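PDB 5EHK: lantibiotic dehydratase from Microbispora corallina, which probably dehydrates serine and threonine residues of the precursor peptide of the lantibiotic NAI-107 in a tRNA-dependent reaction. Local coordinates for residues A125-L130 with R746-D751; R137-P142 with D733-L738; Q197-L202 with L280-L285. One frame throughout, in Å; residues are numbered along the deposited sequence.

How the contacts relate
Read from the N terminus, the chain illustrates how two long loops and a short one can be nested without crossing. Helix 119-138 opens two of them: contact 1 starts on its residues 125-130, and contact 2 on its C-terminal end and the loop that follows. Contact 3 opens next, at 197-202, and closes first, at 280-285, the shortest of the three loops, a pairing at the edge of a small sheet. Some 450 residues later, strand 735-739 closes contact 2, and the next helix, 743-755, closes contact 1. These two contacts touch through L738 on L748 and L749, forming one continuous interface, whereas contact 3 lies apart, its centre about 40 Å from that of contact 2.

Contact 1: residues A125-L130 with R746-D751; sequences AALALL and RVLLRD
L127 points at the helix of 746-751 and meets three of its residues with two methyls, CD2 for V747 and L748, CD1 for D751. With CG anti to the carbonyl carbon (chi1 -71°), the fork stands out from helix 125-130. Its CD2 methyl lies 3.8 Å from V747 CG2 and also touches L748 CD1, the two leucine side chains running alongside one another with opposite sense. The other methyl, CD1, sits 3.5 Å from D751 OD2, a contact between a methyl and a carboxylate rather than a polar bond. That oxygen has its charged partner in R131, one turn farther along the first helix, so the salt bridge spans the same two helices beside L127.

One turn after L127, L130 presents its CD2 methyl to the other branch of L748, 4.0 Å from L748 CD2. L748 is thus shared: CD1 serves L127, also lying 3.9 Å from the backbone oxygen L127 O, while CD2 serves L130. The helix axes stay 10.8 Å apart at their closest and cross nearly at right angles (-101°), consistent with the modest surface they share.

No hydrogen bond crosses between the segments. The chemistry implies a joint made by methyl-on-methyl packing, with the D751–R131 salt bridge beside it, which probably offsets the charge of the partly exposed aspartate.

Contact 2: residues R137-P142 with D733-L738; sequences RTRPTP and DQRLLL
R139 and R735 form the charged part of this contact, their side chains crossing at about a right angle while the guanidinium planes lie only 25° apart. NH1 of R139 comes in at the edge of the R735 group, near its plane, 3.2 Å from R735 NH1. Both nitrogens are donors, so the proximity is a like-charge approach, its cost probably eased by other groups; for R735 these may be the backbone oxygen of P526, bonded to NH2, and E785, in a long, weak ion pair with NE. Within its own segment R139 NH1 makes a weak hydrogen bond to T141 OG1 (2.8 Å), and R135 brings a further positive charge near R139.

One face of the R139 guanidinium covers the backbone. Bends at chi2 and chi3, both 108°, lay the group over the peptide chain, with R735 N 3.7 Å above its centre.

Water provides the hydrogen bonding that the segments do not clearly make directly. One molecule gives its hydrogens to R735 O (3.0 Å) and T138 OG1 (3.3 Å) and accepts from L737 N (2.8 Å). T138 OG1 is also bonded to the backbone oxygen of I134.

Apolar packing comes mainly from T138 and L737, CB to CB 3.7 Å, with R139 CD against R735 CB between the arginine stems.

The contact sets the end of helix 119-138 and the loop after it against strand 735-739, which pairs antiparallel with strand 726-730. From strand 735-739, L738 points away from 137-142, and L736 sets off the same way from its CA; both pack on I134 of helix 119-138, and L738 also meets helix 743-755.

Contact 3: residues Q197-L202 with L280-L285; sequences QAHQTL and LLITAL
Q197 and I282 form an antiparallel hydrogen-bonded pair, Q197 N giving to I282 O at 3.2 Å and I282 N returning to Q197 O at 2.9 Å, and A198 with L281 is the non-hydrogen-bonded pair that follows. A third bond, H199 N to L280 O (3.3 Å), extends the ladder beyond the strands; it is nearly straight at the hydrogen, 178°, but its donor stands above the carbonyl plane.

Among the side chains, I282 is central. Its CG1 arm is extended (chi2 179°), carrying CD1 to H199 CA, to H199 CD2 (4.0 Å) and to Q200 OE1. Q197 projects from the same face of the sheet, and one water gives hydrogens to both Q197 OE1 and I282 O, tying an amide to the ladder. The two glutamines have further partners: Q197 OE1 accepts from D599 N, while Q200 bonds through OE1 to G596 N and through NE2 to L597 O. At the end of the turn, L202 CD2 packs 3.8 Å from L280 CD2. The type I turn from H199 to L202 is braced by T201 N, which gives to H199 ND1 in the plane of the imidazole (3.1 Å) and would tend to fix the ring's rotation.

Strand 281-283 is an outer strand of a three-stranded antiparallel sheet, with 195-198 in the middle and 248-249 beyond it. The loop carrying P598 packs on Q197 and I282, L281 rests on helix 267-278, and H199, L202 and L280 reach strand 208-212.

Contact 1: residues A125-L130 with R746-D751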
loop_
_atom_site.group_PDB
_atom_site.type_symbol
_atom_site.label_atom_id
_atom_site.label_comp_id
_atom_site.label_asym_id
_atom_site.label_seq_id
_atom_site.Cartn_x
_atom_site.Cartn_y
_atom_site.Cartn_z
ATOM N N ALA A 125 19.255 -35.696 22.929
ATOM C CA ALA A 125 19.924 -36.487 21.889
ATOM C C ALA A 125 19.072 -37.607 21.304
ATOM O O ALA A 125 19.166 -37.907 20.116
ATOM C CB ALA A 125 21.212 -37.061 22.423
ATOM N N ALA A 126 18.271 -38.249 22.148
ATOM C CA ALA A 126 17.368 -39.290 21.687
ATOM C C ALA A 126 16.353 -38.741 20.668
ATOM O O ALA A 126 16.122 -39.354 19.625
ATOM C CB ALA A 126 16.668 -39.924 22.854
ATOM N N LEU A 127 15.773 -37.575 20.950
ATOM C CA LEU A 127 14.817 -36.953 20.025
ATOM C C LEU A 127 15.461 -36.612 18.678
ATOM O O LEU A 127 14.846 -36.766 17.623
ATOM C CB LEU A 127 14.155 -35.714 20.641
ATOM C CG LEU A 127 13.140 -35.941 21.762
ATOM C CD1 LEU A 127 12.508 -34.627 22.195
ATOM C CD2 LEU A 127 12.064 -36.928 21.325
ATOM N N ALA A 128 16.697 -36.134 18.727
ATOM C CA ALA A 128 17.462 -35.882 17.518
ATOM C C ALA A 128 17.619 -37.174 16.723
ATOM O O ALA A 128 17.404 -37.201 15.510
ATOM C CB ALA A 128 18.826 -35.314 17.867
ATOM N N LEU A 129 17.973 -38.253 17.413
ATOM C CA LEU A 129 18.166 -39.534 16.748
ATOM C C LEU A 129 16.862 -40.042 16.158
ATOM O O LEU A 129 16.839 -40.586 15.052
ATOM C CB LEU A 129 18.680 -40.572 17.730
ATOM C CG LEU A 129 18.869 -41.911 17.033
ATOM C CD1 LEU A 129 20.229 -41.967 16.345
ATOM C CD2 LEU A 129 18.669 -43.060 18.001
ATOM N N LEU A 130 15.774 -39.814 16.886
ATOM C CA LEU A 130 14.450 -40.237 16.450
ATOM C C LEU A 130 14.060 -39.538 15.162
ATOM O O LEU A 130 13.431 -40.138 14.300
ATOM C CB LEU A 130 13.415 -39.966 17.541
ATOM C CG LEU A 130 11.973 -40.391 17.272
ATOM C CD1 LEU A 130 11.895 -41.875 16.982
ATOM C CD2 LEU A 130 11.091 -40.016 18.456
ATOM N N ARG A 746 4.527 -39.221 19.854
ATOM C CA ARG A 746 3.659 -38.258 20.531
ATOM C C ARG A 746 4.428 -37.168 21.291
ATOM O O ARG A 746 3.907 -36.073 21.506
ATOM C CB ARG A 746 2.674 -38.966 21.466
ATOM C CG ARG A 746 1.354 -39.329 20.810
ATOM C CD ARG A 746 0.433 -39.994 21.805
ATOM N NE ARG A 746 1.041 -41.207 22.336
ATOM C CZ ARG A 746 0.510 -41.945 23.305
ATOM N NH1 ARG A 746 -0.644 -41.583 23.857
ATOM N NH2 ARG A 746 1.135 -43.042 23.725
ATOM N N VAL A 747 5.656 -37.467 21.708
ATOM C CA VAL A 747 6.466 -36.464 22.389
ATOM C C VAL A 747 7.285 -35.710 21.370
ATOM O O VAL A 747 7.650 -34.570 21.580
ATOM C CB VAL A 747 7.404 -37.063 23.466
ATOM C CG1 VAL A 747 6.694 -38.160 24.259
ATOM C CG2 VAL A 747 8.696 -37.580 22.844
ATOM N N LEU A 748 7.570 -36.362 20.253
ATOM C CA LEU A 748 8.298 -35.726 19.176
ATOM C C LEU A 748 7.460 -34.601 18.580
ATOM O O LEU A 748 7.990 -33.551 18.198
ATOM C CB LEU A 748 8.682 -36.751 18.112
ATOM C CG LEU A 748 9.645 -36.219 17.049
ATOM C CD1 LEU A 748 11.020 -35.950 17.634
ATOM C CD2 LEU A 748 9.735 -37.206 15.905
ATOM N N LEU A 749 6.150 -34.835 18.506
ATOM C CA LEU A 749 5.216 -33.844 17.994
ATOM C C LEU A 749 5.143 -32.662 18.943
ATOM O O LEU A 749 4.923 -31.531 18.514
ATOM C CB LEU A 749 3.819 -34.439 17.795
ATOM C CG LEU A 749 2.704 -33.455 17.408
ATOM C CD1 LEU A 749 2.830 -33.054 15.967
ATOM C CD2 LEU A 749 1.311 -34.005 17.682
ATOM N N ARG A 750 5.333 -32.911 20.232
ATOM C CA ARG A 750 5.253 -31.825 21.196
ATOM C C ARG A 750 6.472 -30.927 21.067
ATOM O O ARG A 750 6.351 -29.705 21.031
ATOM C CB ARG A 750 5.124 -32.358 22.621
ATOM C CG ARG A 750 4.917 -31.284 23.691
ATOM C CD ARG A 750 4.753 -31.956 25.045
ATOM N NE ARG A 750 4.557 -31.025 26.153
ATOM C CZ ARG A 750 4.273 -31.415 27.390
ATOM N NH1 ARG A 750 4.169 -32.709 27.665
ATOM N NH2 ARG A 750 4.101 -30.522 28.355
ATOM N N ASP A 751 7.647 -31.541 20.990
ATOM C CA ASP A 751 8.895 -30.804 20.859
ATOM C C ASP A 751 8.899 -30.026 19.554
ATOM O O ASP A 751 9.328 -28.870 19.503
ATOM C CB ASP A 751 10.076 -31.771 20.875
ATOM C CG ASP A 751 11.409 -31.066 21.044
ATOM O OD1 ASP A 751 11.452 -30.001 21.702
ATOM O OD2 ASP A 751 12.417 -31.572 20.506
#

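Contact 2: residues R137-P142 with D733-L738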
loop_
_atom_site.group_PDB
_atom_site.type_symbol
_atom_site.label_atom_id
_atom_site.label_comp_id
_atom_site.label_asym_id
_atom_site.label_seq_id
_atom_site.Cartn_x
_atom_site.Cartn_y
_atom_site.Cartn_z
ATOM N N ARG A 137 13.470 -43.712 7.119
ATOM C CA ARG A 137 12.493 -44.713 6.783
ATOM C C ARG A 137 11.236 -44.123 6.127
ATOM O O ARG A 137 10.406 -44.848 5.584
ATOM C CB ARG A 137 12.241 -45.613 8.009
ATOM C CG ARG A 137 13.516 -46.455 8.364
ATOM C CD ARG A 137 13.553 -47.082 9.770
ATOM N NE ARG A 137 12.410 -47.980 9.993
ATOM C CZ ARG A 137 12.350 -49.281 9.686
ATOM N NH1 ARG A 137 13.382 -49.916 9.126
ATOM N NH2 ARG A 137 11.230 -49.947 9.942
ATOM N N THR A 138 11.118 -42.798 6.133
ATOM C CA THR A 138 9.923 -42.153 5.589
ATOM C C THR A 138 10.106 -40.918 4.723
ATOM O O THR A 138 9.228 -40.630 3.925
ATOM C CB THR A 138 8.908 -41.791 6.688
ATOM O OG1 THR A 138 9.560 -41.001 7.699
ATOM C CG2 THR A 138 8.318 -43.051 7.310
ATOM N N ARG A 139 11.202 -40.175 4.881
ATOM C CA ARG A 139 11.369 -38.912 4.124
ATOM C C ARG A 139 12.055 -39.001 2.777
ATOM O O ARG A 139 13.281 -39.105 2.703
ATOM C CB ARG A 139 12.102 -37.827 4.932
ATOM C CG ARG A 139 12.263 -36.513 4.159
ATOM C CD ARG A 139 11.388 -35.422 4.669
ATOM N NE ARG A 139 12.175 -34.414 5.366
ATOM C CZ ARG A 139 12.383 -33.181 4.919
ATOM N NH1 ARG A 139 11.849 -32.782 3.773
ATOM N NH2 ARG A 139 13.117 -32.343 5.635
ATOM N N PRO A 140 11.270 -38.842 1.706
ATOM C CA PRO A 140 11.797 -38.985 0.344
ATOM C C PRO A 140 12.803 -37.911 -0.054
ATOM O O PRO A 140 13.550 -38.147 -1.003
ATOM C CB PRO A 140 10.544 -38.880 -0.532
ATOM C CG PRO A 140 9.549 -38.140 0.309
ATOM C CD PRO A 140 9.842 -38.494 1.737
ATOM N N THR A 141 12.872 -36.797 0.670
ATOM C CA THR A 141 13.723 -35.686 0.259
ATOM C C THR A 141 15.194 -36.112 0.250
ATOM O O THR A 141 15.724 -36.524 1.289
ATOM C CB THR A 141 13.538 -34.470 1.190
ATOM O OG1 THR A 141 12.145 -34.230 1.401
ATOM C CG2 THR A 141 14.191 -33.233 0.600
ATOM N N PRO A 142 15.829 -36.089 -0.939
ATOM C CA PRO A 142 17.202 -36.594 -1.057
ATOM C C PRO A 142 18.122 -35.799 -0.166
ATOM O O PRO A 142 18.363 -34.622 -0.414
ATOM C CB PRO A 142 17.531 -36.384 -2.536
ATOM C CG PRO A 142 16.229 -36.467 -3.218
ATOM C CD PRO A 142 15.250 -35.794 -2.263
ATOM N N ASP A 733 10.634 -26.426 6.735
ATOM C CA ASP A 733 11.836 -27.251 6.876
ATOM C C ASP A 733 11.623 -28.768 7.038
ATOM O O ASP A 733 12.537 -29.544 6.742
ATOM C CB ASP A 733 12.737 -26.704 7.991
ATOM C CG ASP A 733 13.623 -25.559 7.516
ATOM O OD1 ASP A 733 14.344 -25.744 6.505
ATOM O OD2 ASP A 733 13.583 -24.470 8.135
ATOM N N GLN A 734 10.441 -29.195 7.499
ATOM C CA GLN A 734 10.210 -30.631 7.738
ATOM C C GLN A 734 8.921 -31.199 7.126
ATOM O O GLN A 734 7.853 -30.586 7.161
ATOM C CB GLN A 734 10.278 -31.003 9.223
ATOM C CG GLN A 734 9.088 -30.565 10.047
ATOM C CD GLN A 734 9.134 -29.097 10.405
ATOM O OE1 GLN A 734 10.038 -28.367 9.986
ATOM N NE2 GLN A 734 8.168 -28.656 11.212
ATOM N N ARG A 735 9.073 -32.380 6.543
ATOM C CA ARG A 735 7.981 -33.302 6.350
ATOM C C ARG A 735 8.245 -34.309 7.458
ATOM O O ARG A 735 9.373 -34.785 7.610
ATOM C CB ARG A 735 8.119 -33.970 4.984
ATOM C CG ARG A 735 7.891 -33.038 3.803
ATOM C CD ARG A 735 8.304 -33.717 2.504
ATOM N NE ARG A 735 8.020 -32.892 1.326
ATOM C CZ ARG A 735 8.779 -31.875 0.915
ATOM N NH1 ARG A 735 9.876 -31.537 1.580
ATOM N NH2 ARG A 735 8.438 -31.188 -0.165
ATOM N N LEU A 736 7.230 -34.629 8.249
ATOM C CA LEU A 736 7.447 -35.535 9.373
ATOM C C LEU A 736 6.321 -36.559 9.549
ATOM O O LEU A 736 5.234 -36.234 10.032
ATOM C CB LEU A 736 7.696 -34.744 10.649
ATOM C CG LEU A 736 8.649 -35.403 11.642
ATOM C CD1 LEU A 736 9.874 -35.929 10.915
ATOM C CD2 LEU A 736 9.049 -34.422 12.750
ATOM N N LEU A 737 6.595 -37.796 9.123
ATOM C CA LEU A 737 5.637 -38.896 9.221
ATOM C C LEU A 737 5.582 -39.365 10.655
ATOM O O LEU A 737 6.543 -39.940 11.169
ATOM C CB LEU A 737 6.094 -40.070 8.349
ATOM C CG LEU A 737 5.049 -40.931 7.629
ATOM C CD1 LEU A 737 3.728 -40.916 8.369
ATOM C CD2 LEU A 737 4.859 -40.459 6.206
ATOM N N LEU A 738 4.445 -39.139 11.298
ATOM C CA LEU A 738 4.319 -39.482 12.709
ATOM C C LEU A 738 3.161 -40.445 12.915
ATOM O O LEU A 738 2.076 -40.257 12.361
ATOM C CB LEU A 738 4.115 -38.242 13.594
ATOM C CG LEU A 738 5.162 -37.127 13.646
ATOM C CD1 LEU A 738 4.605 -35.984 14.472
ATOM C CD2 LEU A 738 6.511 -37.608 14.185
HETATM O O HOH W 1 9.077 -37.767 7.876
#

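Contact 3: residues Q197-L202 with L280-L285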
loop_
_atom_site.group_PDB
_atom_site.type_symbol
_atom_site.label_atom_id
_atom_site.label_comp_id
_atom_site.label_asym_id
_atom_site.label_seq_id
_atom_site.Cartn_x
_atom_site.Cartn_y
_atom_site.Cartn_z
ATOM N N GLN A 197 39.532 -13.835 -15.869
ATOM C CA GLN A 197 38.602 -12.953 -16.573
ATOM C C GLN A 197 37.964 -11.955 -15.639
ATOM O O GLN A 197 37.908 -12.180 -14.422
ATOM C CB GLN A 197 37.509 -13.728 -17.288
ATOM C CG GLN A 197 36.366 -14.182 -16.406
ATOM C CD GLN A 197 35.446 -15.146 -17.134
ATOM O OE1 GLN A 197 35.585 -16.360 -17.025
ATOM N NE2 GLN A 197 34.504 -14.608 -17.883
ATOM N N ALA A 198 37.490 -10.841 -16.199
ATOM C CA ALA A 198 36.828 -9.829 -15.380
ATOM C C ALA A 198 35.499 -10.355 -14.867
ATOM O O ALA A 198 34.737 -10.974 -15.605
ATOM C CB ALA A 198 36.625 -8.555 -16.147
ATOM N N HIS A 199 35.250 -10.143 -13.584
ATOM C CA HIS A 199 33.970 -10.465 -12.971
ATOM C C HIS A 199 32.892 -9.790 -13.816
ATOM O O HIS A 199 33.045 -8.639 -14.218
ATOM C CB HIS A 199 33.940 -9.911 -11.548
ATOM C CG HIS A 199 32.800 -10.418 -10.719
ATOM N ND1 HIS A 199 31.480 -10.132 -11.002
ATOM C CD2 HIS A 199 32.788 -11.152 -9.585
ATOM C CE1 HIS A 199 30.705 -10.697 -10.095
ATOM N NE2 HIS A 199 31.474 -11.317 -9.221
ATOM N N GLN A 200 31.817 -10.499 -14.120
ATOM C CA GLN A 200 30.890 -9.995 -15.122
ATOM C C GLN A 200 29.996 -8.850 -14.602
ATOM O O GLN A 200 29.362 -8.139 -15.375
ATOM C CB GLN A 200 30.083 -11.145 -15.738
ATOM C CG GLN A 200 30.930 -12.179 -16.478
ATOM C CD GLN A 200 31.318 -13.401 -15.610
ATOM O OE1 GLN A 200 31.128 -13.416 -14.390
ATOM N NE2 GLN A 200 31.849 -14.433 -16.257
ATOM N N THR A 201 29.991 -8.614 -13.301
ATOM C CA THR A 201 29.080 -7.605 -12.787
ATOM C C THR A 201 29.764 -6.366 -12.225
ATOM O O THR A 201 29.139 -5.595 -11.482
ATOM C CB THR A 201 28.143 -8.162 -11.725
ATOM O OG1 THR A 201 28.915 -8.511 -10.586
ATOM C CG2 THR A 201 27.423 -9.383 -12.236
ATOM N N LEU A 202 31.037 -6.174 -12.560
ATOM C CA LEU A 202 31.725 -4.942 -12.190
ATOM C C LEU A 202 30.996 -3.765 -12.790
ATOM O O LEU A 202 30.580 -3.799 -13.937
ATOM C CB LEU A 202 33.167 -4.950 -12.708
ATOM C CG LEU A 202 34.040 -6.010 -12.052
ATOM C CD1 LEU A 202 35.457 -6.011 -12.606
ATOM C CD2 LEU A 202 34.024 -5.806 -10.539
ATOM N N LEU A 280 37.763 -8.965 -8.235
ATOM C CA LEU A 280 37.659 -8.148 -9.435
ATOM C C LEU A 280 38.005 -9.051 -10.617
ATOM O O LEU A 280 37.620 -8.786 -11.755
ATOM C CB LEU A 280 38.637 -6.974 -9.389
ATOM C CG LEU A 280 38.432 -5.883 -8.335
ATOM C CD1 LEU A 280 39.147 -4.619 -8.738
ATOM C CD2 LEU A 280 36.974 -5.615 -8.131
ATOM N N LEU A 281 38.764 -10.108 -10.343
ATOM C CA LEU A 281 39.026 -11.141 -11.336
ATOM C C LEU A 281 38.543 -12.485 -10.832
ATOM O O LEU A 281 38.360 -12.675 -9.633
ATOM C CB LEU A 281 40.500 -11.225 -11.706
ATOM C CG LEU A 281 41.056 -10.102 -12.567
ATOM C CD1 LEU A 281 42.578 -10.139 -12.540
ATOM C CD2 LEU A 281 40.538 -10.248 -13.980
ATOM N N ILE A 282 38.289 -13.394 -11.764
ATOM C CA ILE A 282 37.868 -14.748 -11.449
ATOM C C ILE A 282 38.830 -15.700 -12.137
ATOM O O ILE A 282 38.936 -15.673 -13.371
ATOM C CB ILE A 282 36.466 -15.026 -11.986
ATOM C CG1 ILE A 282 35.445 -14.115 -11.296
ATOM C CG2 ILE A 282 36.124 -16.488 -11.798
ATOM C CD1 ILE A 282 34.016 -14.287 -11.784
ATOM N N THR A 283 39.542 -16.517 -11.354
ATOM C CA THR A 283 40.523 -17.450 -11.929
ATOM C C THR A 283 39.805 -18.703 -12.389
ATOM O O THR A 283 38.719 -19.002 -11.892
ATOM C CB THR A 283 41.670 -17.825 -10.946
ATOM O OG1 THR A 283 41.173 -18.697 -9.922
ATOM C CG2 THR A 283 42.238 -16.583 -10.289
ATOM N N ALA A 284 40.389 -19.415 -13.350
ATOM C CA ALA A 284 39.799 -20.662 -13.838
ATOM C C ALA A 284 39.809 -21.736 -12.747
ATOM O O ALA A 284 39.071 -22.718 -12.818
ATOM C CB ALA A 284 40.526 -21.152 -15.076
ATOM N N LEU A 285 40.638 -21.525 -11.730
ATOM C CA LEU A 285 40.703 -22.427 -10.592
ATOM C C LEU A 285 39.350 -22.685 -9.928
ATOM O O LEU A 285 39.056 -23.809 -9.528
ATOM C CB LEU A 285 41.724 -21.933 -9.564
ATOM C CG LEU A 285 43.172 -22.040 -10.036
ATOM C CD1 LEU A 285 44.107 -21.467 -8.993
ATOM C CD2 LEU A 285 43.497 -23.490 -10.321
HETATM O O HOH W 2 37.969 -17.254 -15.563
#